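Local coordinates for protein phosphatase 2C (Toxoplasma gondii, PDB 3D8K) that probably removes phosphate from phosphoserine and phosphothreonine side chains of other proteins, as a PP2C-family phosphatase with manganese as its cofactor, at residues C[32-37]-C[53-58]; C[104-109]-C[174-179]; C[270-275]-C[314-319]. One frame throughout, in Å; residues are numbered along the deposited sequence.

Contact 1 of 3, residues C[32-37]-C[53-58]; sequences SDDVVV and MFDGFQ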
loop_
_atom_site.group_PDB
_atom_site.type_symbol
_atom_site.label_atom_id
_atom_site.label_comp_id
_atom_site.label_asym_id
_atom_site.label_seq_id
_atom_site.Cartn_x
_atom_site.Cartn_y
_atom_site.Cartn_z
ATOM N N SER C 32 -37.980 -7.639 -16.513
ATOM C CA SER C 32 -36.550 -7.361 -16.404
ATOM C C SER C 32 -36.342 -6.076 -15.623
ATOM O O SER C 32 -35.469 -5.271 -15.956
ATOM C CB SER C 32 -35.937 -7.208 -17.797
ATOM O OG SER C 32 -36.541 -6.139 -18.513
ATOM N N ASP C 33 -37.143 -5.906 -14.575
ATOM C CA ASP C 33 -37.118 -4.706 -13.744
ATOM C C ASP C 33 -36.156 -4.706 -12.561
ATOM O O ASP C 33 -35.812 -3.644 -12.054
ATOM C CB ASP C 33 -38.526 -4.417 -13.200
ATOM C CG ASP C 33 -39.533 -4.091 -14.289
ATOM O OD1 ASP C 33 -40.741 -4.006 -13.962
ATOM O OD2 ASP C 33 -39.121 -3.914 -15.459
ATOM N N ASP C 34 -35.720 -5.877 -12.113
ATOM C CA ASP C 34 -34.840 -5.930 -10.951
ATOM C C ASP C 34 -33.341 -5.941 -11.208
ATOM O O ASP C 34 -32.871 -6.392 -12.241
ATOM C CB ASP C 34 -35.228 -7.119 -10.058
ATOM C CG ASP C 34 -35.317 -8.420 -10.822
ATOM O OD1 ASP C 34 -35.942 -9.368 -10.296
ATOM O OD2 ASP C 34 -34.760 -8.496 -11.944
ATOM N N VAL C 35 -32.602 -5.425 -10.237
ATOM C CA VAL C 35 -31.159 -5.345 -10.306
ATOM C C VAL C 35 -30.615 -5.862 -8.979
ATOM O O VAL C 35 -31.240 -5.689 -7.930
ATOM C CB VAL C 35 -30.709 -3.889 -10.498
ATOM C CG1 VAL C 35 -29.239 -3.839 -10.899
ATOM C CG2 VAL C 35 -31.585 -3.211 -11.547
ATOM N N VAL C 36 -29.457 -6.511 -9.015
ATOM C CA VAL C 36 -28.891 -7.029 -7.779
ATOM C C VAL C 36 -27.429 -6.717 -7.588
ATOM O O VAL C 36 -26.628 -6.848 -8.510
ATOM C CB VAL C 36 -29.100 -8.560 -7.649
ATOM C CG1 VAL C 36 -29.866 -9.066 -8.853
ATOM C CG2 VAL C 36 -27.771 -9.273 -7.463
ATOM N N VAL C 37 -27.115 -6.268 -6.380
ATOM C CA VAL C 37 -25.752 -5.963 -5.998
ATOM C C VAL C 37 -25.310 -7.259 -5.347
ATOM O O VAL C 37 -25.533 -7.463 -4.150
ATOM C CB VAL C 37 -25.688 -4.849 -4.943
ATOM C CG1 VAL C 37 -24.237 -4.485 -4.672
ATOM C CG2 VAL C 37 -26.467 -3.642 -5.409
HETATM N N MSE C 53 -30.712 -5.927 -3.256
HETATM C CA MSE C 53 -31.656 -6.372 -4.269
HETATM C C MSE C 53 -32.734 -5.321 -4.507
HETATM O O MSE C 53 -33.394 -4.857 -3.573
HETATM C CB MSE C 53 -32.276 -7.674 -3.812
HETATM C CG MSE C 53 -32.866 -8.444 -4.918
HETATM SE SE MSE C 53 -32.940 -10.278 -4.327
HETATM C CE MSE C 53 -31.450 -10.962 -5.418
ATOM N N PHE C 54 -32.915 -4.946 -5.762
ATOM C CA PHE C 54 -33.902 -3.942 -6.091
ATOM C C PHE C 54 -34.899 -4.473 -7.106
ATOM O O PHE C 54 -34.557 -4.756 -8.243
ATOM C CB PHE C 54 -33.176 -2.705 -6.611
ATOM C CG PHE C 54 -32.254 -2.096 -5.602
ATOM C CD1 PHE C 54 -32.765 -1.337 -4.552
ATOM C CD2 PHE C 54 -30.878 -2.314 -5.667
ATOM C CE1 PHE C 54 -31.922 -0.803 -3.583
ATOM C CE2 PHE C 54 -30.024 -1.791 -4.708
ATOM C CZ PHE C 54 -30.542 -1.033 -3.664
ATOM N N ASP C 55 -36.140 -4.631 -6.679
ATOM C CA ASP C 55 -37.176 -5.122 -7.572
ATOM C C ASP C 55 -38.129 -3.974 -7.892
ATOM O O ASP C 55 -38.910 -3.544 -7.041
ATOM C CB ASP C 55 -37.918 -6.295 -6.916
ATOM C CG ASP C 55 -38.973 -6.887 -7.817
ATOM O OD1 ASP C 55 -38.707 -6.994 -9.036
ATOM O OD2 ASP C 55 -40.059 -7.248 -7.313
ATOM N N GLY C 56 -38.058 -3.485 -9.126
ATOM C CA GLY C 56 -38.889 -2.359 -9.523
ATOM C C GLY C 56 -40.237 -2.636 -10.163
ATOM O O GLY C 56 -40.374 -3.552 -10.975
ATOM N N PHE C 57 -41.251 -1.854 -9.798
ATOM C CA PHE C 57 -42.557 -2.056 -10.407
ATOM C C PHE C 57 -42.750 -1.175 -11.628
ATOM O O PHE C 57 -42.643 0.058 -11.572
ATOM C CB PHE C 57 -43.712 -1.857 -9.425
ATOM C CG PHE C 57 -43.449 -0.866 -8.346
ATOM C CD1 PHE C 57 -42.627 -1.192 -7.267
ATOM C CD2 PHE C 57 -44.097 0.364 -8.355
ATOM C CE1 PHE C 57 -42.462 -0.315 -6.204
ATOM C CE2 PHE C 57 -43.942 1.252 -7.301
ATOM C CZ PHE C 57 -43.124 0.914 -6.219
ATOM N N GLN C 58 -43.022 -1.860 -12.735
ATOM C CA GLN C 58 -43.211 -1.256 -14.040
ATOM C C GLN C 58 -42.233 -0.125 -14.308
ATOM O O GLN C 58 -42.553 1.070 -14.238
ATOM C CB GLN C 58 -44.672 -0.860 -14.206
ATOM C CG GLN C 58 -45.556 -2.109 -14.260
ATOM C CD GLN C 58 -44.837 -3.318 -14.897
ATOM O OE1 GLN C 58 -43.868 -3.847 -14.338
ATOM N NE2 GLN C 58 -45.309 -3.748 -16.069
#
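V35 and F54 face each other as a hydrogen-bonded antiparallel pair, each backbone giving one bond and taking one. V35 N donates to F54 O at 2.9 Å, within the carbonyl plane; the return bond, from F54 N to V35 O, is 2.8 Å long and nearly straight, 166° at the hydrogen.

Beyond this pair come the acids. D34 holds its CG between its own N and carbonyl carbon (chi1 52°), which turns the carboxylate toward D55, so that D34 OD1 and D55 OD1 are 3.9 Å apart with their planes inclined. These like charges would tend to repel, which is probably offset by S317 OG, hydrogen-bonded to D34 OD1, and by the weak partners of D55: N315 ND2 at OD1 and, in a long ion pair, K314 NZ at OD2. D33 lies alongside G56, which has no side chain to hinder it; D33 OD1 is 3.0 Å from G56 O, but both are acceptors and no bond joins them.

At the next, non-hydrogen-bonded pair, V36 with the selenomethionine M53, the contact between the side chains is apolar. The M53 chain bends at chi3, bringing CE to 4.0 Å from V36 CB. Flexible and unbranched, this side chain fits itself to the rigid branched valine. V37 CG2 meets the F54 ring at its edge, 4.1 Å from CE2.

V35 and F54 thus lie on the face packed under helix 61-74, where bulky apolar residues suit a buried sheet, V36 and M53 lie on the opposite face, and polar groups gather where the strands run out. In active PP2C enzymes the aspartate-glycine pair matching D55 and G56 lies at the metal centre; the acidic cluster here is consistent with that location.

Contact 2 of 3, residues C[104-109]-C[174-179]; sequences GSSALI and GNSRCV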
loop_
_atom_site.group_PDB
_atom_site.type_symbol
_atom_site.label_atom_id
_atom_site.label_comp_id
_atom_site.label_asym_id
_atom_site.label_seq_id
_atom_site.Cartn_x
_atom_site.Cartn_y
_atom_site.Cartn_z
ATOM N N GLY C 104 -40.868 3.434 -8.756
ATOM C CA GLY C 104 -41.094 2.002 -8.769
ATOM C C GLY C 104 -39.960 1.063 -8.382
ATOM O O GLY C 104 -39.169 0.670 -9.240
ATOM N N SER C 105 -39.869 0.702 -7.099
ATOM C CA SER C 105 -38.850 -0.251 -6.637
ATOM C C SER C 105 -38.767 -0.581 -5.143
ATOM O O SER C 105 -38.738 0.307 -4.282
ATOM C CB SER C 105 -37.455 0.145 -7.139
ATOM O OG SER C 105 -36.491 -0.731 -6.591
ATOM N N SER C 106 -38.721 -1.887 -4.868
ATOM C CA SER C 106 -38.609 -2.405 -3.513
ATOM C C SER C 106 -37.132 -2.557 -3.275
ATOM O O SER C 106 -36.331 -2.445 -4.199
ATOM C CB SER C 106 -39.235 -3.782 -3.381
ATOM O OG SER C 106 -38.380 -4.746 -3.961
ATOM N N ALA C 107 -36.777 -2.832 -2.034
ATOM C CA ALA C 107 -35.392 -2.980 -1.686
ATOM C C ALA C 107 -35.179 -3.988 -0.577
ATOM O O ALA C 107 -36.039 -4.206 0.279
ATOM C CB ALA C 107 -34.830 -1.645 -1.271
ATOM N N LEU C 108 -34.007 -4.599 -0.614
ATOM C CA LEU C 108 -33.606 -5.565 0.384
ATOM C C LEU C 108 -32.093 -5.450 0.457
ATOM O O LEU C 108 -31.389 -5.697 -0.527
ATOM C CB LEU C 108 -34.006 -6.965 -0.043
ATOM C CG LEU C 108 -34.146 -7.959 1.108
ATOM C CD1 LEU C 108 -34.233 -9.356 0.508
ATOM C CD2 LEU C 108 -32.969 -7.872 2.070
ATOM N N ILE C 109 -31.592 -5.040 1.613
ATOM C CA ILE C 109 -30.159 -4.896 1.778
ATOM C C ILE C 109 -29.631 -5.775 2.892
ATOM O O ILE C 109 -30.187 -5.813 3.980
ATOM C CB ILE C 109 -29.782 -3.447 2.073
ATOM C CG1 ILE C 109 -30.390 -2.527 1.007
ATOM C CG2 ILE C 109 -28.275 -3.324 2.117
ATOM C CD1 ILE C 109 -29.939 -1.081 1.086
ATOM N N GLY C 174 -40.172 -3.655 1.192
ATOM C CA GLY C 174 -40.886 -4.128 0.022
ATOM C C GLY C 174 -41.322 -5.566 0.174
ATOM O O GLY C 174 -41.432 -6.079 1.287
ATOM N N ASN C 175 -41.547 -6.231 -0.949
ATOM C CA ASN C 175 -42.003 -7.608 -0.925
ATOM C C ASN C 175 -40.929 -8.664 -1.166
ATOM O O ASN C 175 -41.253 -9.819 -1.426
ATOM C CB ASN C 175 -43.138 -7.788 -1.934
ATOM C CG ASN C 175 -42.744 -7.365 -3.342
ATOM O OD1 ASN C 175 -41.658 -6.821 -3.570
ATOM N ND2 ASN C 175 -43.634 -7.607 -4.295
ATOM N N SER C 176 -39.659 -8.292 -1.087
ATOM C CA SER C 176 -38.614 -9.291 -1.285
ATOM C C SER C 176 -38.474 -10.086 0.001
ATOM O O SER C 176 -38.921 -9.643 1.064
ATOM C CB SER C 176 -37.281 -8.639 -1.654
ATOM O OG SER C 176 -37.289 -8.208 -3.005
ATOM N N ARG C 177 -37.867 -11.265 -0.098
ATOM C CA ARG C 177 -37.700 -12.123 1.069
ATOM C C ARG C 177 -36.261 -12.555 1.259
ATOM O O ARG C 177 -35.506 -12.703 0.301
ATOM C CB ARG C 177 -38.626 -13.334 0.954
ATOM C CG ARG C 177 -40.019 -12.933 0.509
ATOM C CD ARG C 177 -41.054 -14.015 0.697
ATOM N NE ARG C 177 -41.654 -13.977 2.030
ATOM C CZ ARG C 177 -42.884 -14.410 2.305
ATOM N NH1 ARG C 177 -43.643 -14.909 1.336
ATOM N NH2 ARG C 177 -43.358 -14.347 3.545
ATOM N N CYS C 178 -35.892 -12.750 2.516
ATOM C CA CYS C 178 -34.536 -13.126 2.873
ATOM C C CYS C 178 -34.572 -14.176 3.985
ATOM O O CYS C 178 -35.114 -13.922 5.057
ATOM C CB CYS C 178 -33.807 -11.873 3.339
ATOM S SG CYS C 178 -32.114 -12.126 3.801
ATOM N N VAL C 179 -34.002 -15.353 3.741
ATOM C CA VAL C 179 -34.029 -16.398 4.759
ATOM C C VAL C 179 -32.665 -16.944 5.160
ATOM O O VAL C 179 -31.729 -16.966 4.360
ATOM C CB VAL C 179 -34.906 -17.585 4.319
ATOM C CG1 VAL C 179 -36.191 -17.072 3.718
ATOM C CG2 VAL C 179 -34.158 -18.453 3.339
#
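L108 reaches from one sheet of the PP2C beta sandwich toward the other, resting on S176, R177 and C178. Strand 106-115 belongs to the six-stranded sheet, as does its partner 165-173; residues 174-176 then link that partner to strand 177-182 of the eight-stranded sheet. S106 and G174 therefore meet at the first sheet, and only the L108 end meets the second. The short touching parts run 28° apart in direction.

The leucine is extended: CG stands anti to the backbone N (chi1 -157°), and with chi2 also near 180° the CD1 methyl is carried to the far layer. There it lies 3.8 Å from S176 CB, while S176 OG turns instead toward S106 OG, 3.8 Å away. A leucine has the length and apolar tip for this span, while serine and cysteine are small enough to admit it.

S106 OG sits between its own N and carbonyl carbon, and has a weak hydrogen bond to D55 O on the neighbouring strand. S106 CB, directed toward the other segment by the backbone, packs on G174 CA at 3.8 Å. G174 has backbone angles that favour glycine, and its lack of a CB lets the two backbones come this close, since S106 CB fills that place. In N175, CG takes the same position as S106 OG, and OD1 comes 3.9 Å from S106 CB.

Beside this, S105 OG donates to S106 O at 2.9 Å, the donor tilted out of the carbonyl plane. The contact's outer limit is C178, whose CB, rather than its sulfur, meets L108 CD1 at 3.8 Å.

Contact 3 of 3, residues C[270-275]-C[314-319]; sequences AGAFAH and KNISTF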
loop_
_atom_site.group_PDB
_atom_site.type_symbol
_atom_site.label_atom_id
_atom_site.label_comp_id
_atom_site.label_asym_id
_atom_site.label_seq_id
_atom_site.Cartn_x
_atom_site.Cartn_y
_atom_site.Cartn_z
ATOM N N ALA C 270 -39.773 -10.979 -5.133
ATOM C CA ALA C 270 -41.094 -11.540 -4.878
ATOM C C ALA C 270 -41.421 -12.657 -5.860
ATOM O O ALA C 270 -42.173 -13.569 -5.543
ATOM C CB ALA C 270 -42.141 -10.453 -4.971
ATOM N N GLY C 271 -40.855 -12.571 -7.059
ATOM C CA GLY C 271 -41.103 -13.585 -8.064
ATOM C C GLY C 271 -40.503 -14.934 -7.703
ATOM O O GLY C 271 -41.123 -15.971 -7.908
ATOM N N ALA C 272 -39.290 -14.919 -7.164
ATOM C CA ALA C 272 -38.609 -16.147 -6.783
ATOM C C ALA C 272 -39.485 -17.019 -5.896
ATOM O O ALA C 272 -39.578 -18.226 -6.100
ATOM C CB ALA C 272 -37.306 -15.823 -6.066
ATOM N N PHE C 273 -40.147 -16.406 -4.921
ATOM C CA PHE C 273 -40.970 -17.170 -3.992
ATOM C C PHE C 273 -42.457 -17.090 -4.320
ATOM O O PHE C 273 -43.301 -17.529 -3.542
ATOM C CB PHE C 273 -40.727 -16.669 -2.567
ATOM C CG PHE C 273 -39.273 -16.559 -2.190
ATOM C CD1 PHE C 273 -38.908 -16.018 -0.966
ATOM C CD2 PHE C 273 -38.271 -16.995 -3.045
ATOM C CE1 PHE C 273 -37.567 -15.908 -0.599
ATOM C CE2 PHE C 273 -36.929 -16.889 -2.690
ATOM C CZ PHE C 273 -36.576 -16.345 -1.462
ATOM N N ALA C 274 -42.760 -16.553 -5.491
ATOM C CA ALA C 274 -44.126 -16.357 -5.959
ATOM C C ALA C 274 -45.227 -17.369 -5.664
ATOM O O ALA C 274 -46.272 -16.987 -5.133
ATOM C CB ALA C 274 -44.102 -16.091 -7.441
ATOM N N HIS C 275 -45.025 -18.643 -5.997
ATOM C CA HIS C 275 -46.092 -19.630 -5.804
ATOM C C HIS C 275 -46.025 -20.696 -4.712
ATOM O O HIS C 275 -45.799 -21.872 -4.996
ATOM C CB HIS C 275 -46.369 -20.347 -7.122
ATOM C CG HIS C 275 -47.011 -19.487 -8.163
ATOM N ND1 HIS C 275 -46.415 -18.351 -8.663
ATOM C CD2 HIS C 275 -48.184 -19.620 -8.827
ATOM C CE1 HIS C 275 -47.193 -17.821 -9.592
ATOM N NE2 HIS C 275 -48.271 -18.573 -9.712
ATOM N N LYS C 314 -44.174 -12.375 -12.580
ATOM C CA LYS C 314 -43.322 -11.199 -12.570
ATOM C C LYS C 314 -41.938 -11.692 -13.002
ATOM O O LYS C 314 -41.820 -12.758 -13.614
ATOM C CB LYS C 314 -43.281 -10.649 -11.148
ATOM C CG LYS C 314 -42.969 -9.161 -11.005
ATOM C CD LYS C 314 -43.343 -8.696 -9.598
ATOM C CE LYS C 314 -43.049 -7.224 -9.368
ATOM N NZ LYS C 314 -43.491 -6.781 -8.006
ATOM N N ASN C 315 -40.896 -10.919 -12.714
ATOM C CA ASN C 315 -39.539 -11.335 -13.054
ATOM C C ASN C 315 -38.955 -12.113 -11.862
ATOM O O ASN C 315 -39.522 -12.096 -10.765
ATOM C CB ASN C 315 -38.686 -10.111 -13.414
ATOM C CG ASN C 315 -38.979 -8.907 -12.529
ATOM O OD1 ASN C 315 -38.608 -7.778 -12.859
ATOM N ND2 ASN C 315 -39.638 -9.143 -11.397
ATOM N N ILE C 316 -37.833 -12.799 -12.070
ATOM C CA ILE C 316 -37.241 -13.609 -11.006
ATOM C C ILE C 316 -35.738 -13.393 -10.780
ATOM O O ILE C 316 -34.938 -13.432 -11.711
ATOM C CB ILE C 316 -37.481 -15.119 -11.295
ATOM C CG1 ILE C 316 -38.978 -15.386 -11.448
ATOM C CG2 ILE C 316 -36.900 -15.980 -10.185
ATOM C CD1 ILE C 316 -39.298 -16.780 -11.940
ATOM N N SER C 317 -35.358 -13.168 -9.529
ATOM C CA SER C 317 -33.957 -12.979 -9.199
ATOM C C SER C 317 -33.625 -13.637 -7.873
ATOM O O SER C 317 -34.377 -13.539 -6.909
ATOM C CB SER C 317 -33.614 -11.500 -9.160
ATOM O OG SER C 317 -33.693 -10.965 -10.463
ATOM N N THR C 318 -32.483 -14.309 -7.835
ATOM C CA THR C 318 -32.078 -15.012 -6.637
ATOM C C THR C 318 -30.646 -14.719 -6.212
ATOM O O THR C 318 -29.800 -14.316 -7.024
ATOM C CB THR C 318 -32.247 -16.534 -6.828
ATOM O OG1 THR C 318 -31.342 -16.998 -7.839
ATOM C CG2 THR C 318 -33.671 -16.846 -7.268
ATOM N N PHE C 319 -30.394 -14.926 -4.924
ATOM C CA PHE C 319 -29.084 -14.703 -4.349
ATOM C C PHE C 319 -28.829 -15.645 -3.196
ATOM O O PHE C 319 -29.698 -15.890 -2.365
ATOM C CB PHE C 319 -28.949 -13.270 -3.843
ATOM C CG PHE C 319 -27.827 -13.092 -2.859
ATOM C CD1 PHE C 319 -26.524 -12.930 -3.286
ATOM C CD2 PHE C 319 -28.075 -13.116 -1.490
ATOM C CE1 PHE C 319 -25.488 -12.801 -2.364
ATOM C CE2 PHE C 319 -27.035 -12.990 -0.569
ATOM C CZ PHE C 319 -25.751 -12.830 -1.006
#
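G271 and A272 lie in a type I beta turn, G271 to A274, that packs beside the start of strand 316-322 in the eight-stranded sheet of the PP2C sandwich. The turn follows strand 264-268, the neighbour of 316-322 in that sheet.

Polar links across the contact are slight. G271 CA points a hydrogen at N315 O, 3.5 Å away and nearly straight at 164°. Glycine suits this place because its bare CA can sit directly against a backbone carbonyl. Within the turn, A274 N is bonded to G271 O at 3.0 Å. N315 turns its amide elsewhere, its OD1 accepting from D33 N.

The packing is apolar and centres on A272, whose methyl packs against S317 O and T318 CG2; a small side chain suits this close approach to the strand. I316 forks against the turn, CG1 near the G271 carbonyl carbon and CG2, anti to the backbone N, 3.8 Å from A272 CA. T318 divides its two branches by chemistry: OG1 is hydrogen-bonded to A300 O in helix 296-309, whereas its CG2 methyl meets A272 CB at 4.0 Å.

How the contacts relate
The three contacts follow one another along the chain, each closing before the next opens, and together they span the beta sandwich. Contact 1 is the hairpin of strands 35-41 and 48-55 in the six-stranded sheet; contact 2 starts from the adjoining strand 106-115 and crosses to the eight-stranded sheet, where contact 3 sets a loop after strand 264-268 against strand 316-322. Centres are about 9 Å apart for contacts 1 and 2, and about 11 Å apart for the other two pairings. Backbone bonds from 53-55 to 106-108 continue the sheet, while polar residues of 314-319 meet the acids of 32-37. The ends of these strands therefore converge in the region where PP2C phosphatases have their active site.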